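Local coordinates for nuclear RNA export factor 2 (Drosophila melanogaster, PDB 6MRK), which acts with Piwi and Nxt1 in an ovarian complex effecting cotranscriptional transposon silencing, may take part in mRNA export, and is represented here by its NTF2-like domain, at residues Y12-A17 with A124-A129; L23-N28 with Y36-E41; A167-G170 with R174-R177; S67-H72 with P103-D108. All coordinates share one frame; numbering follows the deposited sequence.

Contact 1: Y12-A17 with A124-A129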
loop_
_atom_site.group_PDB
_atom_site.type_symbol
_atom_site.label_atom_id
_atom_site.label_comp_id
_atom_site.label_asym_id
_atom_site.label_seq_id
_atom_site.Cartn_x
_atom_site.Cartn_y
_atom_site.Cartn_z
ATOM N N TYR A 12 -6.010 -12.212 13.696
ATOM C CA TYR A 12 -4.643 -12.773 13.780
ATOM C C TYR A 12 -4.419 -13.865 12.730
ATOM O O TYR A 12 -3.391 -13.794 12.028
ATOM C CB TYR A 12 -4.281 -13.373 15.136
ATOM C CG TYR A 12 -2.885 -13.949 15.080
ATOM C CD1 TYR A 12 -1.788 -13.109 14.921
ATOM C CD2 TYR A 12 -2.661 -15.326 15.052
ATOM C CE1 TYR A 12 -0.505 -13.611 14.805
ATOM C CE2 TYR A 12 -1.376 -15.845 14.951
ATOM C CZ TYR A 12 -0.294 -14.979 14.825
ATOM O OH TYR A 12 1.001 -15.406 14.710
ATOM N N GLU A 13 -5.288 -14.871 12.628
ATOM C CA GLU A 13 -4.953 -16.030 11.758
ATOM C C GLU A 13 -5.348 -15.731 10.300
ATOM O O GLU A 13 -5.123 -16.618 9.469
ATOM C CB GLU A 13 -5.468 -17.364 12.316
ATOM C CG GLU A 13 -6.947 -17.437 12.641
ATOM C CD GLU A 13 -7.399 -18.868 12.900
ATOM O OE1 GLU A 13 -6.529 -19.731 13.195
ATOM O OE2 GLU A 13 -8.613 -19.127 12.789
ATOM N N LEU A 14 -5.824 -14.514 9.987
ATOM C CA LEU A 14 -6.030 -14.009 8.592
ATOM C C LEU A 14 -4.702 -13.529 7.995
ATOM O O LEU A 14 -4.606 -13.437 6.759
ATOM C CB LEU A 14 -7.062 -12.872 8.569
ATOM C CG LEU A 14 -6.842 -11.795 7.500
ATOM C CD1 LEU A 14 -8.161 -11.356 6.880
ATOM C CD2 LEU A 14 -6.066 -10.598 8.061
ATOM N N VAL A 15 -3.714 -13.183 8.810
ATOM C CA VAL A 15 -2.389 -12.816 8.241
ATOM C C VAL A 15 -1.889 -14.063 7.513
ATOM O O VAL A 15 -1.778 -14.012 6.297
ATOM C CB VAL A 15 -1.383 -12.292 9.289
ATOM C CG1 VAL A 15 -0.036 -11.924 8.658
ATOM C CG2 VAL A 15 -1.957 -11.103 10.058
ATOM N N GLY A 16 -1.674 -15.159 8.224
ATOM C CA GLY A 16 -1.122 -16.386 7.625
ATOM C C GLY A 16 -2.035 -16.962 6.559
ATOM O O GLY A 16 -1.526 -17.422 5.538
ATOM N N ALA A 17 -3.347 -16.951 6.778
ATOM C CA ALA A 17 -4.324 -17.583 5.868
ATOM C C ALA A 17 -4.303 -16.870 4.514
ATOM O O ALA A 17 -3.991 -17.533 3.515
ATOM C CB ALA A 17 -5.702 -17.580 6.480
ATOM N N ALA A 124 -11.434 -6.113 5.531
ATOM C CA ALA A 124 -10.184 -5.670 6.177
ATOM C C ALA A 124 -9.298 -4.865 5.223
ATOM O O ALA A 124 -9.510 -4.878 4.010
ATOM C CB ALA A 124 -9.451 -6.871 6.717
ATOM N N VAL A 125 -8.346 -4.159 5.820
ATOM C CA VAL A 125 -7.220 -3.471 5.140
ATOM C C VAL A 125 -5.952 -4.101 5.698
ATOM O O VAL A 125 -5.839 -4.157 6.922
ATOM C CB VAL A 125 -7.261 -1.962 5.413
ATOM C CG1 VAL A 125 -6.077 -1.246 4.772
ATOM C CG2 VAL A 125 -8.582 -1.372 4.963
ATOM N N ILE A 126 -5.055 -4.577 4.849
ATOM C CA ILE A 126 -3.873 -5.337 5.331
ATOM C C ILE A 126 -2.654 -5.022 4.467
ATOM O O ILE A 126 -2.730 -5.090 3.251
ATOM C CB ILE A 126 -4.203 -6.836 5.428
ATOM C CG1 ILE A 126 -2.954 -7.707 5.354
ATOM C CG2 ILE A 126 -5.214 -7.255 4.387
ATOM C CD1 ILE A 126 -3.167 -9.069 5.970
ATOM N N TYR A 127 -1.575 -4.626 5.117
ATOM C CA TYR A 127 -0.336 -4.168 4.459
ATOM C C TYR A 127 0.758 -5.141 4.855
ATOM O O TYR A 127 0.724 -5.631 5.970
ATOM C CB TYR A 127 0.052 -2.746 4.875
ATOM C CG TYR A 127 -1.007 -1.692 4.695
ATOM C CD1 TYR A 127 -1.954 -1.750 3.687
ATOM C CD2 TYR A 127 -1.048 -0.597 5.529
ATOM C CE1 TYR A 127 -2.910 -0.758 3.510
ATOM C CE2 TYR A 127 -1.982 0.418 5.360
ATOM C CZ TYR A 127 -2.920 0.337 4.348
ATOM O OH TYR A 127 -3.862 1.311 4.215
ATOM N N VAL A 128 1.672 -5.424 3.946
ATOM C CA VAL A 128 2.866 -6.261 4.230
ATOM C C VAL A 128 4.080 -5.515 3.660
ATOM O O VAL A 128 3.970 -4.925 2.577
ATOM C CB VAL A 128 2.680 -7.678 3.655
ATOM C CG1 VAL A 128 2.709 -7.686 2.141
ATOM C CG2 VAL A 128 3.699 -8.654 4.191
ATOM N N ALA A 129 5.172 -5.454 4.410
ATOM C CA ALA A 129 6.475 -4.930 3.947
ATOM C C ALA A 129 7.471 -6.082 4.047
ATOM O O ALA A 129 7.529 -6.748 5.110
ATOM C CB ALA A 129 6.886 -3.747 4.795
#

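Contact 2: L23-N28 with Y36-E41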
loop_
_atom_site.group_PDB
_atom_site.type_symbol
_atom_site.label_atom_id
_atom_site.label_comp_id
_atom_site.label_asym_id
_atom_site.label_seq_id
_atom_site.Cartn_x
_atom_site.Cartn_y
_atom_site.Cartn_z
ATOM N N LEU A 23 0.562 -14.687 -1.369
ATOM C CA LEU A 23 1.987 -14.439 -1.717
ATOM C C LEU A 23 2.597 -15.711 -2.307
ATOM O O LEU A 23 3.222 -15.624 -3.370
ATOM C CB LEU A 23 2.754 -13.987 -0.470
ATOM C CG LEU A 23 2.958 -12.480 -0.327
ATOM C CD1 LEU A 23 1.835 -11.689 -0.948
ATOM C CD2 LEU A 23 3.103 -12.084 1.123
ATOM N N ARG A 24 2.427 -16.861 -1.654
ATOM C CA ARG A 24 3.005 -18.127 -2.162
ATOM C C ARG A 24 2.472 -18.411 -3.566
ATOM O O ARG A 24 3.234 -18.947 -4.363
ATOM C CB ARG A 24 2.717 -19.290 -1.219
ATOM C CG ARG A 24 3.798 -19.486 -0.165
ATOM C CD ARG A 24 3.304 -20.360 0.979
ATOM N NE ARG A 24 4.168 -20.388 2.165
ATOM C CZ ARG A 24 3.792 -20.082 3.413
ATOM N NH1 ARG A 24 2.554 -19.697 3.683
ATOM N NH2 ARG A 24 4.667 -20.171 4.402
ATOM N N GLU A 25 1.223 -18.067 -3.863
ATOM C CA GLU A 25 0.585 -18.426 -5.154
ATOM C C GLU A 25 0.910 -17.399 -6.240
ATOM O O GLU A 25 0.712 -17.735 -7.417
ATOM C CB GLU A 25 -0.919 -18.533 -4.974
ATOM C CG GLU A 25 -1.614 -19.186 -6.148
ATOM C CD GLU A 25 -2.974 -19.763 -5.774
ATOM O OE1 GLU A 25 -3.375 -19.638 -4.581
ATOM O OE2 GLU A 25 -3.634 -20.334 -6.667
ATOM N N PHE A 26 1.341 -16.187 -5.873
ATOM C CA PHE A 26 1.817 -15.158 -6.829
ATOM C C PHE A 26 3.190 -15.596 -7.333
ATOM O O PHE A 26 3.482 -15.384 -8.511
ATOM C CB PHE A 26 1.872 -13.770 -6.185
ATOM C CG PHE A 26 2.347 -12.688 -7.119
ATOM C CD1 PHE A 26 1.467 -12.088 -8.003
ATOM C CD2 PHE A 26 3.679 -12.290 -7.142
ATOM C CE1 PHE A 26 1.899 -11.111 -8.888
ATOM C CE2 PHE A 26 4.109 -11.301 -8.018
ATOM C CZ PHE A 26 3.217 -10.718 -8.893
ATOM N N GLU A 27 3.969 -16.230 -6.454
ATOM C CA GLU A 27 5.412 -16.570 -6.628
ATOM C C GLU A 27 5.664 -17.152 -8.020
ATOM O O GLU A 27 6.396 -16.503 -8.804
ATOM C CB GLU A 27 5.898 -17.504 -5.510
ATOM C CG GLU A 27 6.075 -16.768 -4.185
ATOM C CD GLU A 27 7.004 -17.363 -3.143
ATOM O OE1 GLU A 27 7.389 -18.543 -3.285
ATOM O OE2 GLU A 27 7.336 -16.633 -2.179
ATOM N N ASN A 28 5.103 -18.323 -8.314
ATOM C CA ASN A 28 5.335 -19.010 -9.611
ATOM C C ASN A 28 4.388 -18.398 -10.650
ATOM O O ASN A 28 3.157 -18.558 -10.511
ATOM C CB ASN A 28 5.224 -20.530 -9.479
ATOM C CG ASN A 28 5.607 -21.262 -10.746
ATOM O OD1 ASN A 28 5.686 -20.663 -11.813
ATOM N ND2 ASN A 28 5.835 -22.558 -10.632
ATOM N N TYR A 36 -7.147 -15.254 -10.158
ATOM C CA TYR A 36 -8.351 -14.645 -10.780
ATOM C C TYR A 36 -9.475 -14.653 -9.737
ATOM O O TYR A 36 -10.318 -13.743 -9.774
ATOM C CB TYR A 36 -8.727 -15.347 -12.096
ATOM C CG TYR A 36 -9.921 -14.742 -12.800
ATOM C CD1 TYR A 36 -9.846 -13.498 -13.418
ATOM C CD2 TYR A 36 -11.145 -15.395 -12.810
ATOM C CE1 TYR A 36 -10.950 -12.929 -14.032
ATOM C CE2 TYR A 36 -12.256 -14.845 -13.427
ATOM C CZ TYR A 36 -12.158 -13.606 -14.032
ATOM O OH TYR A 36 -13.251 -13.077 -14.644
ATOM N N LYS A 37 -9.446 -15.616 -8.806
ATOM C CA LYS A 37 -10.541 -15.869 -7.830
ATOM C C LYS A 37 -10.656 -14.734 -6.819
ATOM O O LYS A 37 -11.744 -14.561 -6.312
ATOM C CB LYS A 37 -10.342 -17.182 -7.071
ATOM C CG LYS A 37 -9.007 -17.322 -6.362
ATOM C CD LYS A 37 -8.946 -18.454 -5.360
ATOM C CE LYS A 37 -7.549 -19.016 -5.216
ATOM N NZ LYS A 37 -7.585 -20.416 -4.744
ATOM N N TYR A 38 -9.590 -14.010 -6.499
ATOM C CA TYR A 38 -9.636 -12.984 -5.419
ATOM C C TYR A 38 -10.236 -11.683 -5.935
ATOM O O TYR A 38 -10.682 -10.869 -5.127
ATOM C CB TYR A 38 -8.261 -12.593 -4.884
ATOM C CG TYR A 38 -7.485 -13.696 -4.224
ATOM C CD1 TYR A 38 -7.760 -14.105 -2.932
ATOM C CD2 TYR A 38 -6.467 -14.333 -4.902
ATOM C CE1 TYR A 38 -7.037 -15.129 -2.339
ATOM C CE2 TYR A 38 -5.738 -15.356 -4.326
ATOM C CZ TYR A 38 -6.015 -15.743 -3.038
ATOM O OH TYR A 38 -5.277 -16.748 -2.503
ATOM N N TYR A 39 -10.148 -11.460 -7.239
ATOM C CA TYR A 39 -10.426 -10.140 -7.847
ATOM C C TYR A 39 -11.869 -10.171 -8.329
ATOM O O TYR A 39 -12.472 -11.235 -8.449
ATOM C CB TYR A 39 -9.369 -9.793 -8.908
ATOM C CG TYR A 39 -7.994 -9.546 -8.339
ATOM C CD1 TYR A 39 -7.624 -8.286 -7.899
ATOM C CD2 TYR A 39 -7.078 -10.574 -8.197
ATOM C CE1 TYR A 39 -6.373 -8.044 -7.347
ATOM C CE2 TYR A 39 -5.821 -10.350 -7.651
ATOM C CZ TYR A 39 -5.468 -9.081 -7.222
ATOM O OH TYR A 39 -4.245 -8.856 -6.670
ATOM N N SER A 40 -12.425 -9.002 -8.548
ATOM C CA SER A 40 -13.825 -8.862 -8.977
ATOM C C SER A 40 -13.881 -7.817 -10.088
ATOM O O SER A 40 -12.839 -7.248 -10.431
ATOM C CB SER A 40 -14.669 -8.491 -7.823
ATOM O OG SER A 40 -14.717 -7.086 -7.728
ATOM N N GLU A 41 -15.080 -7.575 -10.598
ATOM C CA GLU A 41 -15.367 -6.738 -11.788
ATOM C C GLU A 41 -14.968 -5.290 -11.460
ATOM O O GLU A 41 -14.606 -4.539 -12.394
ATOM C CB GLU A 41 -16.854 -6.899 -12.134
ATOM C CG GLU A 41 -17.324 -8.361 -12.297
ATOM C CD GLU A 41 -17.576 -9.260 -11.071
ATOM O OE1 GLU A 41 -17.129 -8.933 -9.942
ATOM O OE2 GLU A 41 -18.211 -10.324 -11.245
#

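Contact 3: A167-G170 with R174-R177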
loop_
_atom_site.group_PDB
_atom_site.type_symbol
_atom_site.label_atom_id
_atom_site.label_comp_id
_atom_site.label_asym_id
_atom_site.label_seq_id
_atom_site.Cartn_x
_atom_site.Cartn_y
_atom_site.Cartn_z
ATOM N N ALA A 167 -19.737 -17.112 1.247
ATOM C CA ALA A 167 -19.559 -18.149 0.212
ATOM C C ALA A 167 -20.827 -18.993 0.240
ATOM O O ALA A 167 -21.356 -19.254 1.357
ATOM C CB ALA A 167 -18.325 -18.971 0.482
ATOM N N ASN A 168 -21.331 -19.345 -0.923
ATOM C CA ASN A 168 -22.587 -20.020 -1.004
ATOM C C ASN A 168 -22.377 -21.422 -1.478
ATOM O O ASN A 168 -22.851 -21.831 -2.520
ATOM C CB ASN A 168 -23.519 -19.279 -1.923
ATOM C CG ASN A 168 -24.248 -18.182 -1.225
ATOM O OD1 ASN A 168 -24.565 -17.162 -1.816
ATOM N ND2 ASN A 168 -24.519 -18.382 0.041
ATOM N N LEU A 169 -21.671 -22.177 -0.663
ATOM C CA LEU A 169 -21.569 -23.591 -0.832
ATOM C C LEU A 169 -22.946 -24.015 -0.447
ATOM O O LEU A 169 -23.713 -23.199 0.058
ATOM C CB LEU A 169 -20.543 -24.146 0.132
ATOM C CG LEU A 169 -19.261 -23.364 0.410
ATOM C CD1 LEU A 169 -18.410 -23.129 -0.805
ATOM C CD2 LEU A 169 -19.555 -22.037 1.053
ATOM N N GLY A 170 -23.289 -25.263 -0.687
ATOM C CA GLY A 170 -24.648 -25.676 -0.485
ATOM C C GLY A 170 -25.060 -26.218 0.850
ATOM O O GLY A 170 -26.079 -26.853 0.933
ATOM N N ARG A 174 -22.588 -20.776 7.162
ATOM C CA ARG A 174 -21.979 -19.462 6.813
ATOM C C ARG A 174 -20.475 -19.698 6.582
ATOM O O ARG A 174 -19.845 -20.390 7.428
ATOM C CB ARG A 174 -22.213 -18.420 7.919
ATOM C CG ARG A 174 -23.650 -18.321 8.425
ATOM C CD ARG A 174 -24.488 -17.259 7.724
ATOM N NE ARG A 174 -23.873 -15.944 7.882
ATOM C CZ ARG A 174 -24.494 -14.765 7.769
ATOM N NH1 ARG A 174 -25.787 -14.691 7.499
ATOM N NH2 ARG A 174 -23.801 -13.646 7.928
ATOM N N ALA A 175 -19.934 -19.207 5.464
ATOM C CA ALA A 175 -18.481 -19.179 5.171
ATOM C C ALA A 175 -18.149 -17.854 4.496
ATOM O O ALA A 175 -19.025 -17.346 3.796
ATOM C CB ALA A 175 -18.099 -20.339 4.287
ATOM N N ARG A 176 -16.926 -17.356 4.664
ATOM C CA ARG A 176 -16.481 -16.083 4.037
ATOM C C ARG A 176 -15.534 -16.374 2.872
ATOM O O ARG A 176 -14.582 -17.127 3.041
ATOM C CB ARG A 176 -15.844 -15.171 5.086
ATOM C CG ARG A 176 -16.830 -14.201 5.727
ATOM C CD ARG A 176 -16.475 -13.865 7.164
ATOM N NE ARG A 176 -15.038 -13.716 7.360
ATOM C CZ ARG A 176 -14.469 -13.068 8.367
ATOM N NH1 ARG A 176 -13.152 -12.999 8.430
ATOM N NH2 ARG A 176 -15.203 -12.478 9.296
ATOM N N ARG A 177 -15.832 -15.794 1.719
ATOM C CA ARG A 177 -14.912 -15.716 0.560
ATOM C C ARG A 177 -14.239 -14.340 0.627
ATOM O O ARG A 177 -14.930 -13.328 0.924
ATOM C CB ARG A 177 -15.685 -15.986 -0.737
ATOM C CG ARG A 177 -14.944 -15.606 -2.013
ATOM C CD ARG A 177 -15.129 -16.570 -3.179
ATOM N NE ARG A 177 -16.521 -16.825 -3.549
ATOM C CZ ARG A 177 -17.131 -18.015 -3.512
ATOM N NH1 ARG A 177 -16.484 -19.101 -3.115
ATOM N NH2 ARG A 177 -18.399 -18.110 -3.876
#

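Contact 4: S67-H72 with P103-D108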
loop_
_atom_site.group_PDB
_atom_site.type_symbol
_atom_site.label_atom_id
_atom_site.label_comp_id
_atom_site.label_asym_id
_atom_site.label_seq_id
_atom_site.Cartn_x
_atom_site.Cartn_y
_atom_site.Cartn_z
ATOM N N SER A 67 12.775 -2.649 -15.319
ATOM C CA SER A 67 11.854 -2.191 -16.388
ATOM C C SER A 67 10.627 -3.117 -16.437
ATOM O O SER A 67 9.560 -2.666 -16.863
ATOM C CB SER A 67 12.563 -2.088 -17.711
ATOM O OG SER A 67 12.991 -3.357 -18.162
ATOM N N LYS A 68 10.762 -4.361 -15.988
ATOM C CA LYS A 68 9.660 -5.350 -16.004
ATOM C C LYS A 68 8.497 -4.807 -15.168
ATOM O O LYS A 68 7.333 -5.108 -15.506
ATOM C CB LYS A 68 10.142 -6.697 -15.463
ATOM C CG LYS A 68 11.302 -7.319 -16.219
ATOM C CD LYS A 68 10.929 -7.870 -17.573
ATOM C CE LYS A 68 12.140 -8.405 -18.315
ATOM N NZ LYS A 68 12.016 -8.245 -19.785
ATOM N N TYR A 69 8.819 -4.067 -14.102
ATOM C CA TYR A 69 7.857 -3.408 -13.180
ATOM C C TYR A 69 7.558 -2.003 -13.695
ATOM O O TYR A 69 6.381 -1.629 -13.794
ATOM C CB TYR A 69 8.407 -3.323 -11.752
ATOM C CG TYR A 69 8.719 -4.667 -11.151
ATOM C CD1 TYR A 69 7.714 -5.460 -10.619
ATOM C CD2 TYR A 69 10.017 -5.170 -11.165
ATOM C CE1 TYR A 69 7.995 -6.712 -10.097
ATOM C CE2 TYR A 69 10.310 -6.425 -10.653
ATOM C CZ TYR A 69 9.294 -7.197 -10.108
ATOM O OH TYR A 69 9.567 -8.428 -9.566
ATOM N N ASN A 70 8.617 -1.263 -14.012
ATOM C CA ASN A 70 8.541 0.163 -14.415
ATOM C C ASN A 70 7.615 0.355 -15.619
ATOM O O ASN A 70 6.895 1.384 -15.653
ATOM C CB ASN A 70 9.913 0.741 -14.747
ATOM C CG ASN A 70 10.469 1.517 -13.578
ATOM O OD1 ASN A 70 9.846 2.479 -13.126
ATOM N ND2 ASN A 70 11.616 1.097 -13.068
ATOM N N ARG A 71 7.634 -0.558 -16.586
ATOM C CA ARG A 71 6.848 -0.363 -17.835
ATOM C C ARG A 71 5.359 -0.231 -17.501
ATOM O O ARG A 71 4.616 0.246 -18.368
ATOM C CB ARG A 71 7.068 -1.485 -18.851
ATOM C CG ARG A 71 6.821 -2.887 -18.320
ATOM C CD ARG A 71 6.600 -3.846 -19.463
ATOM N NE ARG A 71 7.764 -3.859 -20.350
ATOM C CZ ARG A 71 8.521 -4.918 -20.650
ATOM N NH1 ARG A 71 8.266 -6.122 -20.149
ATOM N NH2 ARG A 71 9.537 -4.759 -21.481
ATOM N N HIS A 72 4.945 -0.616 -16.294
ATOM C CA HIS A 72 3.532 -0.592 -15.842
ATOM C C HIS A 72 3.332 0.398 -14.697
ATOM O O HIS A 72 2.163 0.560 -14.259
ATOM C CB HIS A 72 3.122 -1.976 -15.340
ATOM C CG HIS A 72 3.259 -3.060 -16.351
ATOM N ND1 HIS A 72 2.450 -3.117 -17.474
ATOM C CD2 HIS A 72 4.077 -4.132 -16.400
ATOM C CE1 HIS A 72 2.780 -4.172 -18.186
ATOM N NE2 HIS A 72 3.775 -4.814 -17.543
ATOM N N PRO A 103 7.743 -10.412 -13.407
ATOM C CA PRO A 103 8.679 -11.517 -13.258
ATOM C C PRO A 103 8.266 -12.511 -12.174
ATOM O O PRO A 103 7.453 -12.216 -11.345
ATOM C CB PRO A 103 10.000 -10.843 -12.862
ATOM C CG PRO A 103 9.589 -9.479 -12.348
ATOM C CD PRO A 103 8.344 -9.099 -13.122
ATOM N N ARG A 104 8.890 -13.673 -12.221
ATOM C CA ARG A 104 8.808 -14.688 -11.158
ATOM C C ARG A 104 9.514 -14.144 -9.921
ATOM O O ARG A 104 10.546 -13.455 -10.079
ATOM C CB ARG A 104 9.481 -15.978 -11.618
ATOM C CG ARG A 104 8.930 -17.189 -10.897
ATOM C CD ARG A 104 9.559 -18.449 -11.403
ATOM N NE ARG A 104 9.314 -19.487 -10.421
ATOM C CZ ARG A 104 9.530 -20.780 -10.614
ATOM N NH1 ARG A 104 10.015 -21.213 -11.766
ATOM N NH2 ARG A 104 9.259 -21.637 -9.647
ATOM N N VAL A 105 8.980 -14.452 -8.741
ATOM C CA VAL A 105 9.589 -14.027 -7.450
ATOM C C VAL A 105 9.625 -15.235 -6.516
ATOM O O VAL A 105 9.055 -16.267 -6.866
ATOM C CB VAL A 105 8.833 -12.835 -6.824
ATOM C CG1 VAL A 105 8.806 -11.625 -7.748
ATOM C CG2 VAL A 105 7.420 -13.214 -6.400
ATOM N N THR A 106 10.358 -15.082 -5.419
ATOM C CA THR A 106 10.324 -15.883 -4.173
ATOM C C THR A 106 10.355 -14.855 -3.033
ATOM O O THR A 106 11.350 -14.131 -2.932
ATOM C CB THR A 106 11.515 -16.853 -4.127
ATOM O OG1 THR A 106 11.333 -17.829 -5.155
ATOM C CG2 THR A 106 11.681 -17.578 -2.816
ATOM N N HIS A 107 9.294 -14.747 -2.239
ATOM C CA HIS A 107 9.262 -13.851 -1.057
ATOM C C HIS A 107 10.101 -14.468 0.066
ATOM O O HIS A 107 10.055 -15.693 0.238
ATOM C CB HIS A 107 7.820 -13.602 -0.600
ATOM C CG HIS A 107 6.917 -13.088 -1.661
ATOM N ND1 HIS A 107 6.416 -13.907 -2.646
ATOM C CD2 HIS A 107 6.388 -11.861 -1.863
ATOM C CE1 HIS A 107 5.629 -13.204 -3.434
ATOM N NE2 HIS A 107 5.585 -11.937 -2.973
ATOM N N ASP A 108 10.792 -13.636 0.840
ATOM C CA ASP A 108 11.484 -14.056 2.087
ATOM C C ASP A 108 10.492 -13.885 3.246
ATOM O O ASP A 108 10.406 -12.794 3.806
ATOM C CB ASP A 108 12.801 -13.290 2.250
ATOM C CG ASP A 108 13.523 -13.520 3.573
ATOM O OD1 ASP A 108 13.014 -14.291 4.407
ATOM O OD2 ASP A 108 14.584 -12.900 3.777
HETATM O O HOH W 1 6.722 -10.215 -9.661
#

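Contact 1: Y12-A17 with A124-A129
The contact between Leu-14 and Ile-126 is wholly apolar. Methyl CD2 of Leu-14 lies 3.9 Å from methyl CD1 of Ile-126, and the two branched chains run past one another in opposite directions, touching near their ends. Ile-126 reaches out of its strand because CG1 stands anti to the backbone N (chi1 157°) and the chain stays extended beyond it, so that CD1 points at the helix and also comes within 4.5 Å of CA of Val-15. On the other branch, CD1 of Leu-14 sits 4.7 Å from CB of Ala-124, whose small side chain points the same way as Ile-126. Leu-14 also rests on Phe-164, while Val-15 turns to Thr-114 and Val-116 of strand 104-119.

No hydrogen bond crosses: the helix bonds within itself, and the strand bonds to its neighbours in the sheet. In the helix, N of Ala-17 bonds to O of Glu-13 at 3.2 Å. In the strand, Ala-124 and Ile-126 pair with Val-162 and Phe-160, while Val-125 and Tyr-127 pair with strand 104-119.

This is helix-on-sheet packing of the NTF2 fold, in which helix 12-27 lies across the curved sheet. The alternation of the strand divides its side chains: Ala-124 and Ile-126 face the helix, whereas Val-125 and Tyr-127 pack on apolar side chains of another protein chain, consistent with the sheet-to-sheet pairing of NXF and Nxt1 domains. Aliphatic side chains suit the helix side because their contacts are undirected, so shape and burial, rather than bonds between fixed partners, hold the helix to the sheet.

Contact 2: L23-N28 with Y36-E41
Oxygen OE1 of Glu-25 faces two polar groups of the loop, the hydroxyl OH of Tyr-38 at 4.0 Å and the ammonium NZ of Lys-37 at 4.3 Å. Both distances are too long for a hydrogen bond or a salt bridge. The glutamate spans the gap because its CG is anti to the backbone N (chi1 -167°) and the rest of the chain is extended, carrying the carboxylate straight out from the helix. It meets the tyrosine at the hydroxyl end, with the carboxylate and ring planes 78° apart. Lys-37 runs along the same side: its CG stands 4.2 Å above one face of the Tyr-38 ring, near the rim, and the aliphatic chain goes on toward Glu-25.

The contact joins the C-terminal part of helix 12-27 to the loop that leads into strand 44-49. Tyr-38 suits the boundary, since its ring also packs on Tyr-22 and Ile-180 while the hydroxyl turns to the charged group; its backbone is hydrogen-bonded to that of Ile-180.

With opposite charges close but not paired, the attraction is probably modest and partly screened by solvent at the surface, and no bond across the contact holds the carboxylate in one orientation.

Contact 3: A167-G170 with R174-R177
Ala-167 and Ala-175 turn their methyl groups toward each other, CB to CB 4.0 Å, and the side chains of Leu-169 and Arg-177 close in around the pair. Leu-169 approaches with one branch, its CD2 lying 3.9 Å from CB of Ala-175. Arg-177, on strand 176-188, arches back: CG is anti to the backbone N (chi1 166°), and bends at chi2 and chi3 lay the guanidinium over Ala-167. One face of that flat group rests on CB of Ala-167, which is off-centre toward the rim and 4.0 Å from NH1. Small alanines let the two chains come close, and the arginine can cover a methyl with its flat face.

The residues belong to the end of a beta hairpin that links the antiparallel strands 152-166 and 176-188 of the NTF2-like sheet. Its backbone pairing continues here through a bond from N of Ala-167 to O of Ala-175, 2.7 Å long with an N-H...O angle of 146°. The donor stands above the carbonyl plane, 39° out of it, consistent with the chain leaving the regular ladder near the turn; Arg-177 and Asp-165 carry the pairing on into the sheet.

Arg-174 and Arg-176 point their CB atoms away from the opposite segment. Arg-174 makes a salt bridge with Glu-166, and Arg-176 lays its charge against the ring of Phe-164 in a cation-pi contact.

Contact 4: S67-H72 with P103-D108
The C-terminal part of helix 59-70 comes nearest the first part of segment 103-108 where CA of Lys-68 is 6.8 Å from CA of Pro-103, and no backbone hydrogen bond joins them. The proline ring lies against the tyrosine that follows Lys-68. Its CD sits over one face of the Tyr-69 ring, 4.1 Å from the centroid and 27° off the normal, a CH-pi contact; CG lies further out, above the phenol end. The CH groups next to a proline nitrogen are somewhat polarised, which suits them to an electron-rich ring. Lys-68 adds the base of its side chain, CB being 3.8 Å from CD of Pro-103. A bend at chi2 (-73°) then takes the rest of the lysine away, so its aliphatic root packs while its charge does not.

Tyr-69 reaches on to Val-105, whose methyl CG1 is 3.8 Å from OH. The polar contacts of that hydroxyl include a weak one to a water, 3.4 Å from OH, and a weak hydrogen bond to Asp-134. The same water donates to O of Pro-103 over 2.7 Å, and Arg-32 bonds to this carbonyl as well, so this backbone oxygen has two donors.

Around the contact, Tyr-69 also packs on Leu-47 of strand 44-49 and on Leu-102, and Val-105 touches Phe-26 of helix 12-27 and Leu-132 of strand 123-135. Backbone hydrogen bonds pair Arg-104 with Glu-135 and Thr-106 with Arg-133, placing the segment in the sheet against which helix 59-70 packs in the NTF2-like fold.

Contacts 1 and 4 are partly buried and bring helices onto neighbouring strands of one sheet, 123-135 and 104-119; the two contacts lie on opposite sides of the chain's centre. The first is purely aliphatic; the second adds an aromatic ring and a water. Contacts 2 and 3 lie at the surface, where charged side chains enter: the one sets a helix against a loop with no bond across, the other is held by a backbone bond at a hairpin end. Contacts 1 and 2 share helix 12-27. Contact 2 also touches contact 4, with OE2 of Glu-27 2.7 Å from N of His-107. Contacts 3 and 4 lie far apart, about 34 Å between centres.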